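Alpha-1,2-mannosyltransferase (Ktr4), putative (Neosartorya fumigata, PDB 7BOP) is a putative fungal glycosyltransferase-type protein with a GT-A fold, modelled here with guanosine-5'-diphosphate and a manganese ion bound. Local coordinates at residues A[155-160]-A[227-232]; A[223-228]-A[373-378]. All coordinates share one frame; numbering follows the deposited sequence.

Contact 1: A[155-160]-A[227-232]; sequences TEQKIQ and DPKTVP. With NA (sodium ion), chain J.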
loop_
_atom_site.group_PDB
_atom_site.type_symbol
_atom_site.label_atom_id
_atom_site.label_comp_id
_atom_site.label_asym_id
_atom_site.label_seq_id
_atom_site.Cartn_x
_atom_site.Cartn_y
_atom_site.Cartn_z
ATOM N N THR A 155 -0.485 9.454 -21.932
ATOM C CA THR A 155 -1.873 9.891 -22.111
ATOM C C THR A 155 -2.521 9.245 -23.351
ATOM O O THR A 155 -3.660 8.759 -23.270
ATOM C CB THR A 155 -1.986 11.430 -22.159
ATOM O OG1 THR A 155 -1.640 11.954 -20.875
ATOM C CG2 THR A 155 -3.427 11.900 -22.511
ATOM N N GLU A 156 -1.783 9.209 -24.461
ATOM C CA GLU A 156 -2.310 8.625 -25.701
ATOM C C GLU A 156 -2.459 7.108 -25.585
ATOM O O GLU A 156 -3.418 6.552 -26.094
ATOM C CB GLU A 156 -1.447 8.986 -26.928
ATOM C CG GLU A 156 -1.578 10.428 -27.415
ATOM C CD GLU A 156 -3.019 10.878 -27.648
ATOM O OE1 GLU A 156 -3.387 11.973 -27.159
ATOM O OE2 GLU A 156 -3.787 10.145 -28.315
ATOM N N GLN A 157 -1.526 6.445 -24.908
ATOM C CA GLN A 157 -1.513 4.976 -24.865
ATOM C C GLN A 157 -2.359 4.337 -23.776
ATOM O O GLN A 157 -2.921 3.281 -23.992
ATOM C CB GLN A 157 -0.086 4.473 -24.687
ATOM C CG GLN A 157 0.848 4.825 -25.833
ATOM C CD GLN A 157 2.279 4.404 -25.554
ATOM O OE1 GLN A 157 2.660 4.161 -24.400
ATOM N NE2 GLN A 157 3.086 4.357 -26.594
ATOM N N LYS A 158 -2.402 4.947 -22.599
ATOM C CA LYS A 158 -2.922 4.284 -21.408
ATOM C C LYS A 158 -4.441 4.406 -21.278
ATOM O O LYS A 158 -4.995 5.506 -21.362
ATOM C CB LYS A 158 -2.235 4.835 -20.152
ATOM C CG LYS A 158 -2.577 4.070 -18.885
ATOM C CD LYS A 158 -1.652 4.443 -17.729
ATOM C CE LYS A 158 -2.234 3.998 -16.397
ATOM N NZ LYS A 158 -2.520 2.548 -16.401
ATOM N N ILE A 159 -5.079 3.263 -21.044
ATOM C CA ILE A 159 -6.542 3.143 -20.934
ATOM C C ILE A 159 -7.070 3.990 -19.777
ATOM O O ILE A 159 -6.552 3.928 -18.660
ATOM C CB ILE A 159 -6.970 1.650 -20.781
ATOM C CG1 ILE A 159 -6.917 0.952 -22.146
ATOM C CG2 ILE A 159 -8.377 1.497 -20.201
ATOM C CD1 ILE A 159 -6.911 -0.551 -22.083
ATOM N N GLN A 160 -8.084 4.788 -20.080
ATOM C CA GLN A 160 -8.798 5.617 -19.107
ATOM C C GLN A 160 -7.824 6.401 -18.241
ATOM O O GLN A 160 -7.875 6.362 -17.022
ATOM C CB GLN A 160 -9.763 4.752 -18.298
ATOM C CG GLN A 160 -10.878 4.198 -19.185
ATOM C CD GLN A 160 -11.844 3.316 -18.439
ATOM O OE1 GLN A 160 -13.015 3.618 -18.370
ATOM N NE2 GLN A 160 -11.352 2.226 -17.877
ATOM N N ASP A 227 0.109 -2.026 -14.921
ATOM C CA ASP A 227 0.273 -1.683 -16.325
ATOM C C ASP A 227 1.775 -1.574 -16.655
ATOM O O ASP A 227 2.435 -0.651 -16.177
ATOM C CB ASP A 227 -0.435 -0.352 -16.590
ATOM C CG ASP A 227 -0.345 0.093 -18.040
ATOM O OD1 ASP A 227 0.242 -0.617 -18.881
ATOM O OD2 ASP A 227 -0.855 1.188 -18.333
ATOM N N PRO A 228 2.314 -2.494 -17.485
ATOM C CA PRO A 228 3.745 -2.426 -17.851
ATOM C C PRO A 228 4.194 -1.095 -18.451
ATOM O O PRO A 228 5.357 -0.720 -18.287
ATOM C CB PRO A 228 3.916 -3.534 -18.907
ATOM C CG PRO A 228 2.704 -4.388 -18.808
ATOM C CD PRO A 228 1.606 -3.559 -18.221
ATOM N N LYS A 229 3.290 -0.386 -19.139
ATOM C CA LYS A 229 3.614 0.921 -19.734
ATOM C C LYS A 229 3.992 1.994 -18.711
ATOM O O LYS A 229 4.631 2.972 -19.078
ATOM C CB LYS A 229 2.441 1.456 -20.555
ATOM C CG LYS A 229 2.130 0.609 -21.785
ATOM C CD LYS A 229 1.052 1.242 -22.662
ATOM C CE LYS A 229 -0.260 1.471 -21.932
ATOM N NZ LYS A 229 -0.830 0.248 -21.306
ATOM N N THR A 230 3.574 1.833 -17.454
ATOM C CA THR A 230 3.941 2.789 -16.395
ATOM C C THR A 230 5.330 2.543 -15.813
ATOM O O THR A 230 5.851 3.429 -15.128
ATOM C CB THR A 230 2.919 2.798 -15.239
ATOM O OG1 THR A 230 2.904 1.527 -14.582
ATOM C CG2 THR A 230 1.512 3.102 -15.765
ATOM N N VAL A 231 5.918 1.364 -16.070
ATOM C CA VAL A 231 7.160 0.930 -15.405
ATOM C C VAL A 231 8.222 0.271 -16.315
ATOM O O VAL A 231 8.976 -0.567 -15.839
ATOM C CB VAL A 231 6.844 -0.025 -14.215
ATOM C CG1 VAL A 231 6.104 0.711 -13.104
ATOM C CG2 VAL A 231 6.040 -1.244 -14.665
ATOM N N PRO A 232 8.324 0.668 -17.606
ATOM C CA PRO A 232 9.206 -0.136 -18.464
ATOM C C PRO A 232 10.693 -0.224 -18.061
ATOM O O PRO A 232 11.278 -1.280 -18.238
ATOM C CB PRO A 232 9.025 0.496 -19.854
ATOM C CG PRO A 232 8.544 1.867 -19.587
ATOM C CD PRO A 232 7.667 1.735 -18.376
HETATM NA NA NA J . -5.235 7.595 -22.169
HETATM O O HOH W 1 -3.592 0.675 -21.077
HETATM O O HOH W 2 -7.563 7.704 -21.801
#
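Asp-227 OD2 is gripped by two lysines, one from each segment. Lys-158 NZ donates to Asp-227 OD2 at 2.9 Å and meets its anti lone pair, the one turned away from OD1, while Lys-229 NZ adds a weak bond. The main bond of Lys-229 NZ goes to the other oxygen, Asp-227 OD1, at 2.8 Å on the syn side, 22° out of the carboxylate plane. Both lysines thus share the one carboxylate, with 5.7 Å from Lys-158 NZ to Lys-229 NZ.

Lys-158 reaches the acid because its CG lies anti to the backbone N (chi1 -172°) and the chain stays extended until a bend at chi4, running past Asp-227 in the opposite direction. Its CE also packs on Thr-230 CG2, 3.9 Å away. The Lys-229 chain, bent at chi3 and chi4, curls back over its own turn, so that its CE lies against the backbone of Gln-157 and Lys-158 while its CD meets Gln-157 OE1 and CB.

Residues 227-229 form an Asx turn, which leads into the short 3-10 segment 228-230: Lys-229 N donates to Asp-227 OD1 from above the carboxylate plane, 61° out of it. OD1 thus accepts from Lys-229 N and NZ, which probably restrains the rotation of the carboxylate. At the same residue, Asp-227 O accepts from both Thr-230 OG1 and Thr-230 N. The turn lies between strand 218-224 and helix 234-244, and it faces the C-terminal end of helix 144-157, where Lys-158 is the first residue to leave helical geometry. A sodium ion is bound there by the carbonyl oxygens of Thr-155 and Lys-158, each at 2.2 Å, with Tyr-161 and a water, and a second water bridges Ile-159 N to Lys-229 NZ.

Contact 2: A[223-228]-A[373-378]; sequences NLFDDP and EDCRPS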
loop_
_atom_site.group_PDB
_atom_site.type_symbol
_atom_site.label_atom_id
_atom_site.label_comp_id
_atom_site.label_asym_id
_atom_site.label_seq_id
_atom_site.Cartn_x
_atom_site.Cartn_y
_atom_site.Cartn_z
ATOM N N ASN A 223 -3.212 -7.958 -4.007
ATOM C CA ASN A 223 -1.959 -8.165 -4.745
ATOM C C ASN A 223 -2.326 -8.235 -6.230
ATOM O O ASN A 223 -3.049 -9.141 -6.640
ATOM C CB ASN A 223 -1.290 -9.458 -4.272
ATOM C CG ASN A 223 0.175 -9.569 -4.685
ATOM O OD1 ASN A 223 0.519 -9.516 -5.871
ATOM N ND2 ASN A 223 1.050 -9.736 -3.696
ATOM N N LEU A 224 -1.846 -7.272 -7.013
ATOM C CA LEU A 224 -2.299 -7.059 -8.391
ATOM C C LEU A 224 -1.160 -7.006 -9.391
ATOM O O LEU A 224 -0.034 -6.659 -9.052
ATOM C CB LEU A 224 -3.012 -5.705 -8.511
ATOM C CG LEU A 224 -4.229 -5.377 -7.651
ATOM C CD1 LEU A 224 -4.740 -3.997 -8.018
ATOM C CD2 LEU A 224 -5.334 -6.385 -7.856
ATOM N N PHE A 225 -1.494 -7.287 -10.652
ATOM C CA PHE A 225 -0.663 -6.888 -11.788
ATOM C C PHE A 225 -0.768 -5.369 -12.006
ATOM O O PHE A 225 -1.776 -4.740 -11.655
ATOM C CB PHE A 225 -1.093 -7.644 -13.061
ATOM C CG PHE A 225 -0.744 -9.098 -13.031
ATOM C CD1 PHE A 225 0.491 -9.532 -13.483
ATOM C CD2 PHE A 225 -1.627 -10.034 -12.518
ATOM C CE1 PHE A 225 0.836 -10.879 -13.445
ATOM C CE2 PHE A 225 -1.290 -11.381 -12.467
ATOM C CZ PHE A 225 -0.058 -11.805 -12.932
ATOM N N ASP A 226 0.285 -4.782 -12.555
ATOM C CA ASP A 226 0.285 -3.373 -12.943
ATOM C C ASP A 226 0.273 -3.252 -14.460
ATOM O O ASP A 226 0.408 -4.244 -15.184
ATOM C CB ASP A 226 1.503 -2.639 -12.375
ATOM C CG ASP A 226 1.200 -1.186 -11.987
ATOM O OD1 ASP A 226 0.241 -0.592 -12.528
ATOM O OD2 ASP A 226 1.931 -0.643 -11.139
ATOM N N ASP A 227 0.109 -2.026 -14.921
ATOM C CA ASP A 227 0.273 -1.683 -16.325
ATOM C C ASP A 227 1.775 -1.574 -16.655
ATOM O O ASP A 227 2.435 -0.651 -16.177
ATOM C CB ASP A 227 -0.435 -0.352 -16.590
ATOM C CG ASP A 227 -0.345 0.093 -18.040
ATOM O OD1 ASP A 227 0.242 -0.617 -18.881
ATOM O OD2 ASP A 227 -0.855 1.188 -18.333
ATOM N N PRO A 228 2.314 -2.494 -17.485
ATOM C CA PRO A 228 3.745 -2.426 -17.851
ATOM C C PRO A 228 4.194 -1.095 -18.451
ATOM O O PRO A 228 5.357 -0.720 -18.287
ATOM C CB PRO A 228 3.916 -3.534 -18.907
ATOM C CG PRO A 228 2.704 -4.388 -18.808
ATOM C CD PRO A 228 1.606 -3.559 -18.221
ATOM N N GLU A 373 -6.404 -9.589 -13.183
ATOM C CA GLU A 373 -5.550 -8.641 -12.489
ATOM C C GLU A 373 -5.088 -9.119 -11.111
ATOM O O GLU A 373 -4.202 -8.499 -10.526
ATOM C CB GLU A 373 -6.237 -7.273 -12.386
ATOM C CG GLU A 373 -6.600 -6.638 -13.729
ATOM C CD GLU A 373 -5.446 -6.581 -14.712
ATOM O OE1 GLU A 373 -4.304 -6.312 -14.308
ATOM O OE2 GLU A 373 -5.664 -6.824 -15.902
ATOM N N ASP A 374 -5.642 -10.228 -10.618
ATOM C CA ASP A 374 -5.257 -10.786 -9.321
ATOM C C ASP A 374 -3.917 -11.504 -9.469
ATOM O O ASP A 374 -3.799 -12.437 -10.262
ATOM C CB ASP A 374 -6.341 -11.763 -8.847
ATOM C CG ASP A 374 -6.106 -12.313 -7.447
ATOM O OD1 ASP A 374 -5.229 -11.834 -6.691
ATOM O OD2 ASP A 374 -6.840 -13.248 -7.084
ATOM N N CYS A 375 -2.908 -11.083 -8.707
ATOM C CA CYS A 375 -1.604 -11.752 -8.761
ATOM C C CYS A 375 -1.330 -12.659 -7.559
ATOM O O CYS A 375 -0.269 -13.275 -7.482
ATOM C CB CYS A 375 -0.487 -10.733 -8.929
ATOM S SG CYS A 375 1.118 -11.513 -9.231
ATOM N N ARG A 376 -2.292 -12.805 -6.650
ATOM C CA ARG A 376 -2.087 -13.676 -5.485
ATOM C C ARG A 376 -1.669 -15.121 -5.812
ATOM O O ARG A 376 -0.861 -15.671 -5.083
ATOM C CB ARG A 376 -3.316 -13.681 -4.580
ATOM C CG ARG A 376 -3.515 -12.380 -3.803
ATOM C CD ARG A 376 -4.818 -12.358 -3.016
ATOM N NE ARG A 376 -5.919 -12.720 -3.898
ATOM C CZ ARG A 376 -7.029 -13.362 -3.552
ATOM N NH1 ARG A 376 -7.288 -13.699 -2.282
ATOM N NH2 ARG A 376 -7.901 -13.665 -4.511
ATOM N N PRO A 377 -2.198 -15.735 -6.903
ATOM C CA PRO A 377 -1.744 -17.107 -7.164
ATOM C C PRO A 377 -0.224 -17.220 -7.342
ATOM O O PRO A 377 0.378 -18.207 -6.895
ATOM C CB PRO A 377 -2.496 -17.487 -8.449
ATOM C CG PRO A 377 -3.718 -16.652 -8.421
ATOM C CD PRO A 377 -3.240 -15.331 -7.867
ATOM N N SER A 378 0.395 -16.201 -7.935
ATOM C CA SER A 378 1.849 -16.150 -8.015
ATOM C C SER A 378 2.483 -15.846 -6.651
ATOM O O SER A 378 3.449 -16.499 -6.253
ATOM C CB SER A 378 2.291 -15.105 -9.030
ATOM O OG SER A 378 3.691 -14.966 -9.011
HETATM O O HOH W 3 -5.621 -9.664 -4.687
HETATM O O HOH W 4 -4.222 -4.184 -12.663
HETATM O O HOH W 5 -2.503 -5.069 -15.973
#
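Cys-375 lies over one face of the Phe-225 ring, and both atoms of its side chain take part. Its SG is 4.2 Å from the ring centroid, 22° off the normal, a sulfur-aromatic contact offset toward the rim at CZ. Its CB makes a CH-pi contact with the same ring, 4.1 Å from the centroid and also over the face. The sulfur reaches this position because it stands anti to the backbone N (chi1 -172°); it is also bonded to Cys-277 in a disulfide. The edge of the ring is turned to the other backbone: Phe-225 CE2 comes to 3.5 Å from Asp-374 O, and CD2 lies near Glu-373 O. Cys-375 CB is shared with a second flat group, the amide of Asn-223, whose OD1 approaches it to 3.4 Å.

The side chains are brought together at a single beta bridge, of Leu-224 with Asp-374, where the end of strand 218-224 meets the chain leading into helix 376-382. Cys-375 N donates to Asn-223 O at 2.8 Å and Phe-225 N to Glu-373 O at 3.0 Å, while Leu-224 CA adds a CA-H...O contact to Glu-373 O. Asp-374 caps the helix start by accepting Arg-376 N at OD1. The guanidinium of Arg-376 meets the same carboxylate side-on, NE to OD1 and NH2 to OD2, with OD1 only 1° out of the guanidinium plane. Nearer the backbone, Arg-376 CG packs on Asn-223 CB at 3.7 Å.

At the other end Glu-373, its chain bent at chi2, brings OE1 near Phe-225 CB; one water joins this oxygen to Phe-225 O, and Arg-264 forms a salt bridge with Glu-373 OE1 and a cation-pi contact with the Phe-225 ring.

How the contacts relate
Contacts 1 and 2 follow each other along one strand exit, sharing Asp-227 and Pro-228, with their centres about 15 Å apart. Leaving strand 218-224 of the mixed sheet, the chain first passes the C-terminal segment 373-378, then turns to meet the end of helix 144-157 before helix 234-244 begins. Contact 2 is buried, about 14 Å from the centre of the chain, whereas contact 1 lies at the surface, about 20 Å from it. The exit from this strand is thus tied to an earlier helix and to the late chain, 67 and 145 residues away, and the side chains of Lys-158 and Leu-224 each come within about 9 Å of the guanosine-5'-diphosphate.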